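Local coordinates for pseudoazurin (Blue copper protein) (Sinorhizobium meliloti, PDB 3TU6) that binds one copper ion in a cupredoxin beta barrel and, as is usual for this family of blue copper proteins, probably carries electrons in the periplasm, at residues Asn10-Ala13 with Asp14-Met18; Ile106-Gly110 with Lys111-Ala115; Ala98-Glu101 with Ala102-Ile106. All coordinates share one frame; numbering follows the deposited sequence.

Interaction 1 (Asn10-Ala13 with Asp14-Met18); sequences NKAA and DGRVM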
loop_
_atom_site.group_PDB
_atom_site.type_symbol
_atom_site.label_atom_id
_atom_site.label_comp_id
_atom_site.label_asym_id
_atom_site.label_seq_id
_atom_site.Cartn_x
_atom_site.Cartn_y
_atom_site.Cartn_z
ATOM N N ASN A 10 14.770 1.640 -0.557
ATOM C CA ASN A 10 15.551 0.796 0.343
ATOM C C ASN A 10 15.586 1.382 1.750
ATOM O O ASN A 10 15.484 0.651 2.733
ATOM C CB ASN A 10 16.984 0.622 -0.176
ATOM C CG ASN A 10 17.057 -0.227 -1.432
ATOM O OD1 ASN A 10 16.039 -0.683 -1.955
ATOM N ND2 ASN A 10 18.270 -0.447 -1.921
ATOM N N LYS A 11 15.739 2.704 1.833
ATOM C CA LYS A 11 15.789 3.415 3.109
ATOM C C LYS A 11 14.856 4.624 3.068
ATOM O O LYS A 11 14.998 5.493 2.207
ATOM C CB LYS A 11 17.226 3.862 3.399
ATOM C CG LYS A 11 17.436 4.553 4.744
ATOM C CD LYS A 11 17.255 3.599 5.912
ATOM C CE LYS A 11 17.687 4.244 7.220
ATOM N NZ LYS A 11 17.496 3.337 8.384
ATOM N N ALA A 12 13.906 4.672 4.000
ATOM C CA ALA A 12 12.928 5.759 4.069
ATOM C C ALA A 12 13.429 6.905 4.947
ATOM O O ALA A 12 14.487 6.809 5.568
ATOM C CB ALA A 12 11.598 5.237 4.595
ATOM N N ALA A 13 12.653 7.987 4.992
ATOM C CA ALA A 13 12.983 9.151 5.817
ATOM C C ALA A 13 12.908 8.837 7.312
ATOM O O ALA A 13 13.752 9.290 8.087
ATOM C CB ALA A 13 12.059 10.314 5.479
ATOM N N ASP A 14 11.905 8.052 7.707
ATOM C CA ASP A 14 11.689 7.708 9.118
ATOM C C ASP A 14 12.503 6.494 9.597
ATOM O O ASP A 14 12.263 5.979 10.693
ATOM C CB ASP A 14 10.190 7.493 9.399
ATOM C CG ASP A 14 9.616 6.277 8.680
ATOM O OD1 ASP A 14 10.215 5.821 7.682
ATOM O OD2 ASP A 14 8.552 5.783 9.110
ATOM N N GLY A 15 13.452 6.036 8.778
ATOM C CA GLY A 15 14.384 4.979 9.172
ATOM C C GLY A 15 13.983 3.563 8.786
ATOM O O GLY A 15 14.692 2.612 9.116
ATOM N N ARG A 16 12.858 3.413 8.089
ATOM C CA ARG A 16 12.390 2.094 7.661
ATOM C C ARG A 16 13.295 1.509 6.580
ATOM O O ARG A 16 13.700 2.214 5.657
ATOM C CB ARG A 16 10.960 2.172 7.123
ATOM C CG ARG A 16 9.899 2.492 8.164
ATOM C CD ARG A 16 8.528 2.594 7.512
ATOM N NE ARG A 16 8.456 3.720 6.578
ATOM C CZ ARG A 16 7.603 3.821 5.559
ATOM N NH1 ARG A 16 6.721 2.859 5.298
ATOM N NH2 ARG A 16 7.639 4.900 4.782
ATOM N N VAL A 17 13.604 0.219 6.707
ATOM C CA VAL A 17 14.389 -0.508 5.710
ATOM C C VAL A 17 13.441 -1.326 4.838
ATOM O O VAL A 17 12.683 -2.146 5.353
ATOM C CB VAL A 17 15.413 -1.448 6.377
ATOM C CG1 VAL A 17 16.212 -2.204 5.321
ATOM C CG2 VAL A 17 16.339 -0.658 7.292
ATOM N N MET A 18 13.506 -1.105 3.523
ATOM C CA MET A 18 12.533 -1.646 2.565
ATOM C C MET A 18 11.152 -1.054 2.858
ATOM O O MET A 18 10.367 -1.623 3.626
ATOM C CB MET A 18 12.489 -3.183 2.595
ATOM C CG MET A 18 13.846 -3.884 2.544
ATOM S SD MET A 18 14.812 -3.516 1.067
ATOM C CE MET A 18 15.996 -2.343 1.720
#
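Asn10 and Met18 meet at the open end of a beta hairpin-like loop that joins strand 3-9 to strand 19-27 of the cupredoxin barrel. The backbone N of Met18 donates to Asn10 O over 2.8 Å, nearly straight at 171° but from above the carbonyl plane. The methyl CE of Met18 also lies close to that oxygen, because the thioether chain, bent at chi2 and chi3, doubles back towards Asn10. Further along, Lys11 and Val17 form an antiparallel non-hydrogen-bonded pair, with both side chains on the same face. Beyond it Ala12 N donates to Arg16 O at 3.0 Å, in the carbonyl plane. The chain reverses in a type I turn from Ala12 to Gly15, closed by a weak bond from Gly15 N to Ala12 O. Glycine suits the last place because at a phi of 94° a side chain would collide with the carbonyl oxygen of Asp14. Three charged side chains brace the turn. Lys11, its CG anti to the backbone N (chi1 -177°) and its chain bent at chi2, brings NZ to 3.0 Å from Gly15 O, above that carbonyl's plane. Beside the small methyl of Ala12, Asp14 OD1 takes the NE hydrogen of Arg16 on its syn lone pair, a salt bridge made at the guanidinium edge. The guanidinium is held further by NH2, which donates to Phe20 O in strand 19-27. The open end adjoins the copper site: Met18 packs on the copper ligands His42, His83 and Met88, while Asn10 OD1 is hydrogen-bonded to NE2 of His42, a second-shell contact that probably helps to orient that imidazole. The methyl CE of Met18 meanwhile lies 3.7 Å from Asn10 CB.

Interaction 2 (Ile106-Gly110 with Lys111-Ala115); sequences IKYPG and KSKAA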
loop_
_atom_site.group_PDB
_atom_site.type_symbol
_atom_site.label_atom_id
_atom_site.label_comp_id
_atom_site.label_asym_id
_atom_site.label_seq_id
_atom_site.Cartn_x
_atom_site.Cartn_y
_atom_site.Cartn_z
ATOM N N ILE A 106 -6.575 -10.161 7.138
ATOM C CA ILE A 106 -5.872 -10.898 6.081
ATOM C C ILE A 106 -4.494 -11.372 6.560
ATOM O O ILE A 106 -4.072 -11.053 7.673
ATOM C CB ILE A 106 -5.744 -10.072 4.764
ATOM C CG1 ILE A 106 -4.718 -8.942 4.900
ATOM C CG2 ILE A 106 -7.102 -9.518 4.350
ATOM C CD1 ILE A 106 -4.599 -8.086 3.653
ATOM N N LYS A 107 -3.803 -12.134 5.715
ATOM C CA LYS A 107 -2.511 -12.714 6.075
ATOM C C LYS A 107 -1.380 -11.693 5.955
ATOM O O LYS A 107 -1.117 -11.174 4.867
ATOM C CB LYS A 107 -2.204 -13.927 5.190
ATOM N N TYR A 108 -0.723 -11.411 7.079
ATOM C CA TYR A 108 0.444 -10.532 7.113
ATOM C C TYR A 108 1.664 -11.326 7.584
ATOM O O TYR A 108 1.882 -11.473 8.790
ATOM C CB TYR A 108 0.195 -9.343 8.042
ATOM C CG TYR A 108 -0.870 -8.394 7.541
ATOM C CD1 TYR A 108 -0.590 -7.477 6.535
ATOM C CD2 TYR A 108 -2.157 -8.412 8.074
ATOM C CE1 TYR A 108 -1.563 -6.603 6.067
ATOM C CE2 TYR A 108 -3.136 -7.542 7.615
ATOM C CZ TYR A 108 -2.833 -6.641 6.609
ATOM O OH TYR A 108 -3.798 -5.777 6.146
ATOM N N PRO A 109 2.463 -11.847 6.634
ATOM C CA PRO A 109 3.592 -12.706 6.981
ATOM C C PRO A 109 4.818 -11.930 7.456
ATOM O O PRO A 109 5.118 -10.857 6.931
ATOM C CB PRO A 109 3.902 -13.413 5.661
ATOM C CG PRO A 109 3.527 -12.429 4.625
ATOM C CD PRO A 109 2.357 -11.654 5.174
ATOM N N GLY A 110 5.519 -12.481 8.443
ATOM C CA GLY A 110 6.759 -11.891 8.932
ATOM C C GLY A 110 6.554 -10.527 9.565
ATOM O O GLY A 110 5.623 -10.333 10.351
ATOM N N LYS A 111 7.413 -9.578 9.199
ATOM C CA LYS A 111 7.407 -8.244 9.805
ATOM C C LYS A 111 6.301 -7.321 9.278
ATOM O O LYS A 111 6.096 -6.237 9.828
ATOM C CB LYS A 111 8.773 -7.577 9.623
ATOM C CG LYS A 111 9.908 -8.306 10.326
ATOM C CD LYS A 111 11.205 -7.518 10.262
ATOM C CE LYS A 111 12.286 -8.165 11.108
ATOM N NZ LYS A 111 13.531 -7.351 11.141
ATOM N N SER A 112 5.589 -7.745 8.232
ATOM C CA SER A 112 4.461 -6.967 7.699
ATOM C C SER A 112 3.280 -6.876 8.669
ATOM O O SER A 112 2.422 -6.005 8.517
ATOM C CB SER A 112 3.981 -7.541 6.362
ATOM O OG SER A 112 3.467 -8.851 6.513
ATOM N N LYS A 113 3.228 -7.778 9.651
ATOM C CA LYS A 113 2.199 -7.726 10.692
ATOM C C LYS A 113 2.370 -6.482 11.567
ATOM O O LYS A 113 1.401 -5.772 11.836
ATOM C CB LYS A 113 2.232 -8.995 11.554
ATOM C CG LYS A 113 1.143 -9.077 12.630
ATOM C CD LYS A 113 -0.261 -8.960 12.043
ATOM C CE LYS A 113 -1.331 -9.200 13.093
ATOM N NZ LYS A 113 -2.699 -8.983 12.542
ATOM N N ALA A 114 3.601 -6.226 12.004
ATOM C CA ALA A 114 3.917 -5.018 12.771
ATOM C C ALA A 114 3.779 -3.762 11.907
ATOM O O ALA A 114 3.348 -2.713 12.388
ATOM C CB ALA A 114 5.321 -5.109 13.354
ATOM N N ALA A 115 4.146 -3.878 10.632
ATOM C CA ALA A 115 3.987 -2.784 9.673
ATOM C C ALA A 115 2.512 -2.445 9.454
ATOM O O ALA A 115 2.150 -1.273 9.361
ATOM C CB ALA A 115 4.646 -3.141 8.351
HETATM O O HOH W 1 -4.327 -10.197 10.165
HETATM O O HOH W 2 5.560 -8.535 12.796
#
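Tyr108, Gly110 and Ser112 carry this turn, which leads into the N-terminal end of helix 112-125. Ser112 reaches back to the chain before it: its OG donates to Pro109 O over a short 2.6 Å, from above the carbonyl plane, and its backbone N adds a weak bond to the same oxygen. The hydroxyl gets there because chi1 of 64° sets OG between the backbone N and the carbonyl carbon, facing Pro109. Between these partners Gly110 takes a positive phi of 64° in a type II' turn from Pro109 to Ser112, a conformation that favours glycine. A water bridges Gly110 O to Ala114 N, giving an amide of the helix's first turn a partner.

Tyr108 packs beside the turn with its CB, 3.6 Å from Ser112 OG and 3.7 Å from Lys113 CA. Its ring continues inward, touching Ile89 and Phe120, and its OH is hydrogen-bonded to Val103 O, as suits a residue that is apolar along its length and polar at its tip. Lys113, bent at chi2, brings CD to 4.0 Å from Tyr108 CB, and its NZ meets Ile106 O through a second water. An alanine in place of Ser112 would probably leave Pro109 O, within this turn, to the weak amide bond, and the turn less firmly fixed. A short hydroxyl bond and a weak amide bond from one residue thus share a single carbonyl, the hydroxyl doing most to hold the loop to the helix start.

Interaction 3 (Ala98-Glu101 with Ala102-Ile106); sequences ANLE and AVKGI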
loop_
_atom_site.group_PDB
_atom_site.type_symbol
_atom_site.label_atom_id
_atom_site.label_comp_id
_atom_site.label_asym_id
_atom_site.label_seq_id
_atom_site.Cartn_x
_atom_site.Cartn_y
_atom_site.Cartn_z
ATOM N N ALA A 98 -14.239 1.877 4.569
ATOM C CA ALA A 98 -15.392 1.042 4.910
ATOM C C ALA A 98 -14.994 -0.404 5.218
ATOM O O ALA A 98 -15.584 -1.039 6.093
ATOM C CB ALA A 98 -16.416 1.076 3.785
ATOM N N ASN A 99 -13.993 -0.914 4.500
ATOM C CA ASN A 99 -13.538 -2.301 4.657
ATOM C C ASN A 99 -12.315 -2.440 5.575
ATOM O O ASN A 99 -11.510 -3.358 5.411
ATOM C CB ASN A 99 -13.233 -2.911 3.281
ATOM C CG ASN A 99 -12.042 -2.255 2.596
ATOM O OD1 ASN A 99 -11.783 -1.066 2.785
ATOM N ND2 ASN A 99 -11.315 -3.027 1.800
ATOM N N LEU A 100 -12.192 -1.539 6.549
ATOM C CA LEU A 100 -11.037 -1.519 7.447
ATOM C C LEU A 100 -10.980 -2.767 8.328
ATOM O O LEU A 100 -9.900 -3.300 8.586
ATOM C CB LEU A 100 -11.065 -0.251 8.314
ATOM C CG LEU A 100 -9.861 0.068 9.211
ATOM C CD1 LEU A 100 -9.900 -0.742 10.501
ATOM C CD2 LEU A 100 -8.543 -0.154 8.477
ATOM N N GLU A 101 -12.143 -3.225 8.784
ATOM C CA GLU A 101 -12.237 -4.432 9.604
ATOM C C GLU A 101 -11.808 -5.673 8.817
ATOM O O GLU A 101 -11.126 -6.548 9.352
ATOM C CB GLU A 101 -13.667 -4.609 10.128
ATOM C CG GLU A 101 -13.827 -5.708 11.178
ATOM C CD GLU A 101 -15.263 -5.879 11.653
ATOM O OE1 GLU A 101 -16.142 -5.094 11.234
ATOM O OE2 GLU A 101 -15.514 -6.806 12.452
ATOM N N ALA A 102 -12.209 -5.737 7.549
ATOM C CA ALA A 102 -11.889 -6.876 6.689
ATOM C C ALA A 102 -10.392 -6.969 6.388
ATOM O O ALA A 102 -9.815 -8.057 6.436
ATOM C CB ALA A 102 -12.683 -6.798 5.391
ATOM N N VAL A 103 -9.771 -5.831 6.082
ATOM C CA VAL A 103 -8.340 -5.798 5.745
ATOM C C VAL A 103 -7.433 -6.081 6.949
ATOM O O VAL A 103 -6.287 -6.487 6.775
ATOM C CB VAL A 103 -7.923 -4.459 5.092
ATOM C CG1 VAL A 103 -8.689 -4.243 3.791
ATOM C CG2 VAL A 103 -8.130 -3.293 6.051
ATOM N N LYS A 104 -7.943 -5.867 8.161
ATOM C CA LYS A 104 -7.202 -6.218 9.378
ATOM C C LYS A 104 -7.000 -7.729 9.525
ATOM O O LYS A 104 -6.017 -8.167 10.126
ATOM C CB LYS A 104 -7.907 -5.676 10.629
ATOM C CG LYS A 104 -7.570 -4.234 10.962
ATOM C CD LYS A 104 -8.328 -3.760 12.194
ATOM C CE LYS A 104 -7.769 -2.452 12.724
ATOM N NZ LYS A 104 -8.592 -1.895 13.835
ATOM N N GLY A 105 -7.924 -8.514 8.974
ATOM C CA GLY A 105 -7.932 -9.966 9.163
ATOM C C GLY A 105 -7.207 -10.802 8.121
ATOM O O GLY A 105 -7.217 -12.030 8.212
ATOM N N ILE A 106 -6.575 -10.161 7.138
ATOM C CA ILE A 106 -5.872 -10.898 6.081
ATOM C C ILE A 106 -4.494 -11.372 6.560
ATOM O O ILE A 106 -4.072 -11.053 7.673
ATOM C CB ILE A 106 -5.744 -10.072 4.764
ATOM C CG1 ILE A 106 -4.718 -8.942 4.900
ATOM C CG2 ILE A 106 -7.102 -9.518 4.350
ATOM C CD1 ILE A 106 -4.599 -8.086 3.653
#
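Asn99 O accepts the backbone N-H of Val103 over 3.1 Å, at 161°, and opens the short helix 100-104 that follows the barrel's strand 89-94. Both methyls of Val103 gather near the same oxygen, each 3.4 Å from it. The next helical bond, from Lys104 N to Leu100 O at 3.3 Å, is more bent, at 140°, and Gly105 N donates to Ala102 O at 3.2 Å. Asn99 occupies the N-cap position, but its side chain makes no capping bond there: OD1 accepts from Val75 N, so the amide links the helix start to strand 74-79. Its ND2 meets Val103 CG1, the two side chains crossing at about a right angle.

Leucine and valine suit the side turned to helix 112-125, where both pack on Phe120. Leu100, with CG anti to the backbone N, extends CD2 to 4.0 Å from Val103 CG2. The long chain of Lys104 serves two purposes: its methylenes continue this apolar surface past Leu100, while NZ forms a salt bridge with Glu124 of the later helix. Its first torsion, -84°, turns CG to the side of the backbone N, and the extended chain beyond it crosses Leu100 until CE lies 3.5 Å from Leu100 CD1.

All three contacts are local, but they sit in different parts of the fold. Interactions 2 and 3 are successive pieces of the C-terminal helical part: they share Ile106, and a tyrosine of the loop in interaction 2 bonds to the helix of interaction 3, joining loop and helix. Interaction 3 is a surface helical turn with one apolar side, whereas interaction 2, partly buried, rests on a serine hydroxyl and on water. Interaction 1 stands apart, its centre about 26 Å from that of interaction 3 and on the opposite side of the chain's centre. Also a surface contact, it combines strand-type backbone bonds with charged side chains, and it alone directly adjoins the copper ligands.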